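Local coordinates for spore coat polysaccharide biosynthesis protein SpsE (Bacillus subtilis, PDB 1VLI) that probably acts as an N-acylneuraminate-9-phosphate synthase-like enzyme in the pathway that makes the spore coat polysaccharide, at residues Ile318-Phe330 with Val359-Ile371. Residues are numbered along the deposited sequence; the frame is centred on the assembly and turned at random.
Sequences IFTTAPIQKGEAF and VRAVRDIPADTGI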
loop_
_atom_site.group_PDB
_atom_site.type_symbol
_atom_site.label_atom_id
_atom_site.label_comp_id
_atom_site.label_asym_id
_atom_site.label_seq_id
_atom_site.Cartn_x
_atom_site.Cartn_y
_atom_site.Cartn_z
ATOM N N ILE A 318 18.548 2.942 -3.768
ATOM C CA ILE A 318 19.009 3.482 -5.020
ATOM C C ILE A 318 19.942 2.502 -5.720
ATOM O O ILE A 318 20.961 2.083 -5.145
ATOM C CB ILE A 318 19.695 4.830 -4.783
ATOM C CG1 ILE A 318 18.720 5.810 -4.141
ATOM C CG2 ILE A 318 20.191 5.367 -6.091
ATOM C CD1 ILE A 318 19.327 7.126 -3.815
ATOM N N PHE A 319 19.606 2.164 -6.967
ATOM C CA PHE A 319 20.303 1.110 -7.704
ATOM C C PHE A 319 20.722 1.591 -9.050
ATOM O O PHE A 319 20.040 2.415 -9.624
ATOM C CB PHE A 319 19.389 -0.095 -7.886
ATOM C CG PHE A 319 19.295 -0.970 -6.674
ATOM C CD1 PHE A 319 18.360 -0.710 -5.681
ATOM C CD2 PHE A 319 20.157 -2.056 -6.519
ATOM C CE1 PHE A 319 18.287 -1.516 -4.530
ATOM C CE2 PHE A 319 20.087 -2.870 -5.388
ATOM C CZ PHE A 319 19.149 -2.589 -4.390
ATOM N N THR A 320 21.846 1.089 -9.552
ATOM C CA THR A 320 22.275 1.399 -10.909
ATOM C C THR A 320 21.419 0.619 -11.908
ATOM O O THR A 320 21.175 -0.585 -11.733
ATOM C CB THR A 320 23.742 1.041 -11.126
ATOM O OG1 THR A 320 23.997 -0.249 -10.561
ATOM C CG2 THR A 320 24.660 1.977 -10.341
ATOM N N THR A 321 20.959 1.312 -12.940
ATOM C CA THR A 321 20.240 0.661 -14.039
ATOM C C THR A 321 21.162 0.306 -15.221
ATOM O O THR A 321 20.761 -0.460 -16.105
ATOM C CB THR A 321 19.073 1.526 -14.534
ATOM O OG1 THR A 321 19.559 2.815 -14.900
ATOM C CG2 THR A 321 18.127 1.830 -13.439
ATOM N N ALA A 322 22.377 0.877 -15.238
ATOM C CA ALA A 322 23.429 0.607 -16.237
ATOM C C ALA A 322 24.784 0.639 -15.507
ATOM O O ALA A 322 24.811 0.993 -14.347
ATOM C CB ALA A 322 23.388 1.656 -17.350
ATOM N N PRO A 323 25.900 0.241 -16.125
ATOM C CA PRO A 323 27.201 0.456 -15.478
ATOM C C PRO A 323 27.538 1.952 -15.425
ATOM O O PRO A 323 27.358 2.676 -16.409
ATOM C CB PRO A 323 28.192 -0.285 -16.397
ATOM C CG PRO A 323 27.369 -1.154 -17.252
ATOM C CD PRO A 323 26.049 -0.454 -17.416
ATOM N N ILE A 324 27.984 2.422 -14.269
ATOM C CA ILE A 324 28.378 3.822 -14.153
ATOM C C ILE A 324 29.885 3.916 -14.031
ATOM O O ILE A 324 30.502 3.190 -13.254
ATOM C CB ILE A 324 27.668 4.494 -12.951
ATOM C CG1 ILE A 324 26.137 4.437 -13.129
ATOM C CG2 ILE A 324 28.136 5.940 -12.777
ATOM C CD1 ILE A 324 25.370 5.133 -12.036
ATOM N N GLN A 325 30.479 4.812 -14.805
ATOM C CA GLN A 325 31.922 4.965 -14.793
ATOM C C GLN A 325 32.404 6.148 -13.974
ATOM O O GLN A 325 31.684 7.137 -13.792
ATOM C CB GLN A 325 32.448 5.024 -16.214
ATOM C CG GLN A 325 32.423 3.619 -16.892
ATOM C CD GLN A 325 33.065 3.840 -18.273
ATOM O OE1 GLN A 325 34.346 3.569 -18.464
ATOM N NE2 GLN A 325 32.220 4.383 -19.265
ATOM N N LYS A 326 33.631 6.012 -13.475
ATOM C CA LYS A 326 34.258 7.015 -12.618
ATOM C C LYS A 326 34.199 8.385 -13.279
ATOM O O LYS A 326 34.667 8.529 -14.394
ATOM C CB LYS A 326 35.731 6.642 -12.365
ATOM C CG LYS A 326 36.391 7.511 -11.313
ATOM C CD LYS A 326 37.902 7.380 -11.301
ATOM C CE LYS A 326 38.421 7.849 -9.948
ATOM N NZ LYS A 326 39.913 7.797 -9.923
ATOM N N GLY A 327 33.603 9.378 -12.617
ATOM C CA GLY A 327 33.560 10.727 -13.197
ATOM C C GLY A 327 32.149 11.088 -13.650
ATOM O O GLY A 327 31.786 12.277 -13.744
ATOM N N GLU A 328 31.347 10.052 -13.904
ATOM C CA GLU A 328 30.065 10.205 -14.582
ATOM C C GLU A 328 28.924 10.730 -13.665
ATOM O O GLU A 328 28.684 10.220 -12.552
ATOM C CB GLU A 328 29.703 8.875 -15.266
ATOM C CG GLU A 328 28.474 8.885 -16.167
ATOM C CD GLU A 328 28.005 7.479 -16.531
ATOM O OE1 GLU A 328 28.900 6.559 -16.568
ATOM O OE2 GLU A 328 26.732 7.293 -16.785
ATOM N N ALA A 329 28.230 11.762 -14.148
ATOM C CA ALA A 329 27.094 12.342 -13.447
ATOM C C ALA A 329 26.018 11.256 -13.238
ATOM O O ALA A 329 25.832 10.395 -14.094
ATOM C CB ALA A 329 26.537 13.536 -14.229
ATOM N N PHE A 330 25.374 11.263 -12.073
ATOM C CA PHE A 330 24.267 10.376 -11.791
ATOM C C PHE A 330 23.074 11.056 -12.375
ATOM O O PHE A 330 22.975 12.289 -12.301
ATOM C CB PHE A 330 24.031 10.286 -10.312
ATOM C CG PHE A 330 25.016 9.449 -9.592
ATOM C CD1 PHE A 330 25.038 8.070 -9.773
ATOM C CD2 PHE A 330 25.902 10.027 -8.681
ATOM C CE1 PHE A 330 25.936 7.276 -9.078
ATOM C CE2 PHE A 330 26.813 9.241 -7.996
ATOM C CZ PHE A 330 26.833 7.861 -8.191
ATOM N N VAL A 359 25.680 15.313 -9.119
ATOM C CA VAL A 359 26.738 14.631 -8.396
ATOM C C VAL A 359 27.337 13.586 -9.342
ATOM O O VAL A 359 26.640 13.126 -10.241
ATOM C CB VAL A 359 26.158 13.993 -7.134
ATOM C CG1 VAL A 359 27.172 13.110 -6.462
ATOM C CG2 VAL A 359 25.695 15.084 -6.200
ATOM N N ARG A 360 28.608 13.220 -9.135
ATOM C CA ARG A 360 29.344 12.282 -10.022
ATOM C C ARG A 360 29.936 11.069 -9.287
ATOM O O ARG A 360 30.264 11.173 -8.066
ATOM C CB ARG A 360 30.479 13.023 -10.704
ATOM C CG ARG A 360 30.027 14.144 -11.603
ATOM C CD ARG A 360 31.184 14.967 -12.144
ATOM N NE ARG A 360 30.694 16.011 -13.040
ATOM C CZ ARG A 360 30.592 15.875 -14.366
ATOM N NH1 ARG A 360 30.928 14.728 -14.953
ATOM N NH2 ARG A 360 30.149 16.888 -15.105
ATOM N N ALA A 361 30.097 9.928 -10.025
ATOM C CA ALA A 361 30.662 8.720 -9.388
ATOM C C ALA A 361 32.155 8.916 -9.069
ATOM O O ALA A 361 32.908 9.503 -9.876
ATOM C CB ALA A 361 30.471 7.499 -10.313
ATOM N N VAL A 362 32.610 8.407 -7.922
ATOM C CA VAL A 362 34.066 8.441 -7.669
ATOM C C VAL A 362 34.790 7.146 -8.029
ATOM O O VAL A 362 36.003 7.064 -7.931
ATOM C CB VAL A 362 34.434 8.931 -6.252
ATOM C CG1 VAL A 362 33.771 10.261 -5.976
ATOM C CG2 VAL A 362 34.096 7.894 -5.180
ATOM N N ARG A 363 34.038 6.138 -8.443
ATOM C CA ARG A 363 34.606 4.893 -8.954
ATOM C C ARG A 363 33.568 4.218 -9.841
ATOM O O ARG A 363 32.380 4.537 -9.759
ATOM C CB ARG A 363 34.966 3.955 -7.809
ATOM C CG ARG A 363 33.794 3.648 -6.863
ATOM C CD ARG A 363 34.212 2.928 -5.596
ATOM N NE ARG A 363 33.101 2.251 -4.926
ATOM C CZ ARG A 363 33.250 1.480 -3.849
ATOM N NH1 ARG A 363 34.462 1.297 -3.338
ATOM N NH2 ARG A 363 32.202 0.894 -3.273
ATOM N N ASP A 364 34.016 3.266 -10.652
ATOM C CA ASP A 364 33.129 2.433 -11.451
ATOM C C ASP A 364 32.089 1.714 -10.598
ATOM O O ASP A 364 32.430 1.135 -9.581
ATOM C CB ASP A 364 33.942 1.371 -12.180
ATOM C CG ASP A 364 34.910 1.958 -13.196
ATOM O OD1 ASP A 364 34.821 3.173 -13.513
ATOM O OD2 ASP A 364 35.787 1.250 -13.729
ATOM N N ILE A 365 30.831 1.741 -11.016
ATOM C CA ILE A 365 29.791 0.962 -10.351
ATOM C C ILE A 365 29.190 0.019 -11.388
ATOM O O ILE A 365 28.806 0.464 -12.476
ATOM C CB ILE A 365 28.716 1.877 -9.766
ATOM C CG1 ILE A 365 29.357 3.139 -9.177
ATOM C CG2 ILE A 365 27.914 1.132 -8.708
ATOM C CD1 ILE A 365 28.380 4.231 -8.794
ATOM N N PRO A 366 29.152 -1.283 -11.088
ATOM C CA PRO A 366 28.496 -2.248 -11.976
ATOM C C PRO A 366 26.983 -1.964 -12.101
ATOM O O PRO A 366 26.398 -1.324 -11.219
ATOM C CB PRO A 366 28.750 -3.587 -11.273
ATOM C CG PRO A 366 29.956 -3.337 -10.379
ATOM C CD PRO A 366 29.769 -1.933 -9.911
ATOM N N ALA A 367 26.353 -2.413 -13.182
ATOM C CA ALA A 367 24.896 -2.263 -13.311
ATOM C C ALA A 367 24.262 -3.144 -12.263
ATOM O O ALA A 367 24.915 -4.068 -11.772
ATOM C CB ALA A 367 24.437 -2.678 -14.679
ATOM N N ASP A 368 23.011 -2.849 -11.905
ATOM C CA ASP A 368 22.229 -3.672 -10.973
ATOM C C ASP A 368 22.780 -3.792 -9.566
ATOM O O ASP A 368 22.556 -4.798 -8.889
ATOM C CB ASP A 368 22.055 -5.067 -11.542
ATOM C CG ASP A 368 20.811 -5.184 -12.322
ATOM O OD1 ASP A 368 19.773 -5.453 -11.657
ATOM O OD2 ASP A 368 20.769 -4.987 -13.576
ATOM N N THR A 369 23.489 -2.765 -9.128
ATOM C CA THR A 369 24.131 -2.783 -7.833
ATOM C C THR A 369 23.568 -1.629 -7.027
ATOM O O THR A 369 23.358 -0.535 -7.563
ATOM C CB THR A 369 25.640 -2.636 -8.038
ATOM O OG1 THR A 369 26.033 -3.559 -9.057
ATOM C CG2 THR A 369 26.429 -3.099 -6.804
ATOM N N GLY A 370 23.278 -1.877 -5.755
ATOM C CA GLY A 370 22.845 -0.802 -4.911
ATOM C C GLY A 370 23.987 0.149 -4.617
ATOM O O GLY A 370 25.100 -0.285 -4.264
ATOM N N ILE A 371 23.684 1.443 -4.739
ATOM C CA ILE A 371 24.605 2.527 -4.425
ATOM C C ILE A 371 24.949 2.520 -2.954
ATOM O O ILE A 371 24.131 2.232 -2.116
ATOM C CB ILE A 371 23.995 3.886 -4.780
ATOM C CG1 ILE A 371 23.614 3.927 -6.252
ATOM C CG2 ILE A 371 25.002 5.015 -4.502
ATOM C CD1 ILE A 371 24.787 3.955 -7.145
#
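Within the SAF (antifreeze-protein-like) domain, two mostly irregular chain runs, 318-330 and 359-371, pair antiparallel through three isolated backbone bridges, F319 with G370, I324 with I365 and A329 with R360. I324 and I365 form a hydrogen-bonded pair, I365 N to I324 O at 2.7 Å and I324 N to I365 O at 2.8 Å. At one end of the pairing, I371 N binds I318 O and T320 N binds T369 O. Here the T320 hydroxyl, set between its backbone N and carbonyl carbon (chi1 45°), accepts a nearly straight bond from T369 N (2.9 Å) and lies 2.7 Å from P366 O. Its methyl CG2 turns instead to I365 CG2 and I371 CD1. The F319 ring lies with one face over G370 CA, 3.4 Å from CD2. At the other end a type II turn, Q325 to E328, is gripped from across: K326 N meets D364 OD1 (3.1 Å), G327 N meets A361 O, and R360 NH1 reaches G327 O (2.9 Å) in the guanidinium plane. Between them the F330 ring crosses I365 at about a right angle, taking I365 CD1 at its edge (CE1, 3.9 Å), while I371 CD1 approaches CE1 obliquely and A361 CB nears CZ. Replacing F330 by an alanine would probably open a gap between I365 CD1, I371 CD1 and A361 CB, which all lean on the ring. Outside the pair, I335 of strand 335-338 packs against I318, I324 and F330, I376 also touches F330, and that strand pairs antiparallel with strand 317-320.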